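Local coordinates for PLP-Dependent L-Arginine Hydroxylase MppP (Streptomyces wadayamensis, PDB 6C8T), which hydroxylates L-arginine with pyridoxal 5'-phosphate as its cofactor and belongs to the family of aspartate aminotransferase-like enzymes, at residues A109-T114 with F154-N159. Sequence-based numbering, arbitrary orientation.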
ATOM      1  N   ALA D 109       8.027 -12.457 -20.160  1.00 15.21           N
ATOM      2  CA  ALA D 109       7.042 -12.462 -21.234  1.00 14.24           C
ATOM      3  C   ALA D 109       5.706 -11.991 -20.674  1.00 11.62           C
ATOM      4  O   ALA D 109       5.207 -12.553 -19.693  1.00 17.06           O
ATOM      5  CB  ALA D 109       6.924 -13.867 -21.822  1.00 20.04           C
ATOM      6  N   LEU D 110       5.122 -10.974 -21.299  1.00 14.41           N
ATOM      7  CA  LEU D 110       3.926 -10.320 -20.803  1.00 17.83           C
ATOM      8  C   LEU D 110       2.907 -10.195 -21.919  1.00 19.54           C
ATOM      9  O   LEU D 110       3.235  -9.720 -23.010  1.00 15.68           O
ATOM     10  CB  LEU D 110       4.233  -8.904 -20.324  1.00 18.54           C
ATOM     11  CG  LEU D 110       3.541  -8.168 -19.178  1.00 17.75           C
ATOM     12  CD1 LEU D 110       3.665  -6.692 -19.419  1.00 19.85           C
ATOM     13  CD2 LEU D 110       2.197  -8.517 -18.859  1.00 15.70           C
ATOM     14  N   VAL D 111       1.656 -10.513 -21.603  1.00 13.39           N
ATOM     15  CA  VAL D 111       0.603 -10.368 -22.593  1.00 18.85           C
ATOM     16  C   VAL D 111       0.466  -8.908 -22.966  1.00 18.66           C
ATOM     17  O   VAL D 111       0.575  -8.004 -22.129  1.00 16.92           O
ATOM     18  CB  VAL D 111      -0.733 -10.925 -22.082  1.00 16.54           C
ATOM     19  CG1 VAL D 111      -1.240 -10.169 -20.813  1.00 23.18           C
ATOM     20  CG2 VAL D 111      -1.755 -10.856 -23.204  1.00 17.00           C
ATOM     21  N   HIS D 112       0.240  -8.684 -24.243  1.00 14.65           N
ATOM     22  CA  HIS D 112       0.140  -7.366 -24.851  1.00 15.36           C
ATOM     23  C   HIS D 112      -1.102  -7.340 -25.730  1.00 18.28           C
ATOM     24  O   HIS D 112      -1.306  -8.285 -26.512  1.00 17.39           O
ATOM     25  CB  HIS D 112       1.388  -7.134 -25.693  1.00 22.54           C
ATOM     26  CG  HIS D 112       1.453  -5.801 -26.359  1.00 26.23           C
ATOM     27  ND1 HIS D 112       1.306  -5.641 -27.718  1.00 18.82           N
ATOM     28  CD2 HIS D 112       1.720  -4.573 -25.861  1.00 19.77           C
ATOM     29  CE1 HIS D 112       1.466  -4.369 -28.027  1.00 24.25           C
ATOM     30  NE2 HIS D 112       1.702  -3.697 -26.916  1.00 21.66           N
ATOM     31  N   PRO D 113      -1.970  -6.321 -25.632  1.00 15.07           N
ATOM     32  CA  PRO D 113      -1.971  -5.211 -24.678  1.00 16.21           C
ATOM     33  C   PRO D 113      -2.329  -5.718 -23.302  1.00 14.21           C
ATOM     34  O   PRO D 113      -2.796  -6.855 -23.219  1.00 14.89           O
ATOM     35  CB  PRO D 113      -3.073  -4.287 -25.193  1.00 20.89           C
ATOM     36  CG  PRO D 113      -4.099  -5.322 -25.827  1.00 19.05           C
ATOM     37  CD  PRO D 113      -3.207  -6.350 -26.457  1.00 17.24           C
ATOM     38  N   THR D 114      -2.083  -4.923 -22.262  1.00 15.53           N
ATOM     39  CA  THR D 114      -2.586  -5.228 -20.931  1.00 18.24           C
ATOM     40  C   THR D 114      -2.584  -3.942 -20.110  1.00 15.49           C
ATOM     41  O   THR D 114      -2.254  -2.862 -20.598  1.00 17.70           O
ATOM     42  CB  THR D 114      -1.766  -6.348 -20.271  1.00 17.40           C
ATOM     43  OG1 THR D 114      -2.494  -6.908 -19.171  1.00 17.84           O
ATOM     44  CG2 THR D 114      -0.424  -5.853 -19.758  1.00 22.29           C
ATOM     45  N   PHE D 154       3.729 -13.820 -17.747  1.00 16.66           N
ATOM     46  CA  PHE D 154       2.736 -13.029 -17.013  1.00 11.86           C
ATOM     47  C   PHE D 154       1.499 -12.823 -17.863  1.00 11.38           C
ATOM     48  O   PHE D 154       1.564 -12.219 -18.941  1.00 15.90           O
ATOM     49  CB  PHE D 154       3.290 -11.661 -16.575  1.00 11.77           C
ATOM     50  CG  PHE D 154       2.446 -10.986 -15.523  1.00 19.35           C
ATOM     51  CD1 PHE D 154       1.179 -10.479 -15.827  1.00 21.07           C
ATOM     52  CD2 PHE D 154       2.901 -10.904 -14.223  1.00 15.93           C
ATOM     53  CE1 PHE D 154       0.400  -9.885 -14.848  1.00 20.94           C
ATOM     54  CE2 PHE D 154       2.133 -10.316 -13.238  1.00 15.89           C
ATOM     55  CZ  PHE D 154       0.866  -9.807 -13.557  1.00 18.32           C
ATOM     56  N   VAL D 155       0.372 -13.282 -17.347  1.00 14.13           N
ATOM     57  CA  VAL D 155      -0.912 -13.217 -18.029  1.00 14.91           C
ATOM     58  C   VAL D 155      -1.917 -12.543 -17.108  1.00 14.52           C
ATOM     59  O   VAL D 155      -2.108 -12.976 -15.964  1.00 16.99           O
ATOM     60  CB  VAL D 155      -1.427 -14.614 -18.428  1.00 16.22           C
ATOM     61  CG1 VAL D 155      -2.761 -14.495 -19.186  1.00 15.00           C
ATOM     62  CG2 VAL D 155      -0.405 -15.339 -19.310  1.00 19.59           C
ATOM     63  N   THR D 156      -2.572 -11.499 -17.606  1.00 15.07           N
ATOM     64  CA  THR D 156      -3.744 -10.979 -16.927  1.00 12.00           C
ATOM     65  C   THR D 156      -5.009 -11.553 -17.580  1.00 19.77           C
ATOM     66  O   THR D 156      -5.208 -11.491 -18.802  1.00 17.32           O
ATOM     67  CB  THR D 156      -3.737  -9.450 -16.818  1.00 23.42           C
ATOM     68  OG1 THR D 156      -4.862  -8.865 -17.456  1.00 44.69           O
ATOM     69  CG2 THR D 156      -2.446  -8.854 -17.252  1.00 11.67           C
ATOM     70  N   THR D 157      -5.796 -12.206 -16.769  1.00 13.12           N
ATOM     71  CA  THR D 157      -6.972 -12.930 -17.243  1.00 22.50           C
ATOM     72  C   THR D 157      -8.044 -12.875 -16.170  1.00 22.78           C
ATOM     73  O   THR D 157      -7.778 -13.276 -15.029  1.00 19.22           O
ATOM     74  CB  THR D 157      -6.686 -14.407 -17.557  1.00 24.00           C
ATOM     75  OG1 THR D 157      -7.930 -15.085 -17.762  1.00 23.82           O
ATOM     76  CG2 THR D 157      -5.983 -15.091 -16.418  1.00 17.03           C
ATOM     77  N   PRO D 158      -9.257 -12.390 -16.476  1.00 19.88           N
ATOM     78  CA  PRO D 158      -9.641 -11.733 -17.730  1.00 21.67           C
ATOM     79  C   PRO D 158      -8.761 -10.533 -18.015  1.00 25.10           C
ATOM     80  O   PRO D 158      -8.435  -9.796 -17.095  1.00 22.94           O
ATOM     81  CB  PRO D 158     -11.088 -11.286 -17.476  1.00 18.97           C
ATOM     82  CG  PRO D 158     -11.576 -12.108 -16.374  1.00 20.89           C
ATOM     83  CD  PRO D 158     -10.364 -12.380 -15.507  1.00 18.38           C
ATOM     84  N   ASN D 159      -8.354 -10.356 -19.263  1.00 17.69           N
ATOM     85  CA  ASN D 159      -7.412  -9.295 -19.574  1.00 23.20           C
ATOM     86  C   ASN D 159      -8.114  -7.946 -19.527  1.00 20.39           C
ATOM     87  O   ASN D 159      -9.290  -7.829 -19.852  1.00 18.32           O
ATOM     88  CB  ASN D 159      -6.786  -9.500 -20.951  1.00 21.18           C
ATOM     89  CG  ASN D 159      -5.528  -8.662 -21.139  1.00 22.85           C
ATOM     90  OD1 ASN D 159      -4.985  -8.115 -20.176  1.00 18.82           O
ATOM     91  ND2 ASN D 159      -5.054  -8.571 -22.375  1.00 21.35           N
TER
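Phe154 N gives a 2.8 Å hydrogen bond to Ala109 O and Phe154 O takes Val111 N at 3.2 Å, so 109-112 and 154-156 run as parallel neighbours, their N-to-C directions 27° from each other, in the large mixed sheet of the fold-type I (aspartate aminotransferase-like) PLP enzymes. Leu110 and Phe154 pair on the sheet face covered by helix 116-124. Their side chains point the same way, and Leu110 CD2 reaches Phe154 CD1 at 3.8 Å, meeting the ring obliquely. Val111 CG1 lies 3.7 Å from Thr156 N, while CG2 faces Asn159 ND2. Each segment then passes a cis peptide bond, before Pro113 and before Pro158. Thr114 follows, its side chain about 6 Å from that of the magnesium-binding Asp116. With CG anti to the backbone N (chi1 -163°), the Asn159 amide is carried over to Pro113. At its oxygen end, OD1 accepts the hydroxyl of Thr156, OG1 to OD1 2.8 Å; ND2 donates to Pro113 O and to Glu134 OE2. A leucine in place of Asn159 would probably leave Pro113 O and Thr156 OG1 without these partners. The Asn159 ND2 to Pro113 O bond, 3.0 Å, is nearly straight at 168°, Pro113 O lying almost in the amide plane.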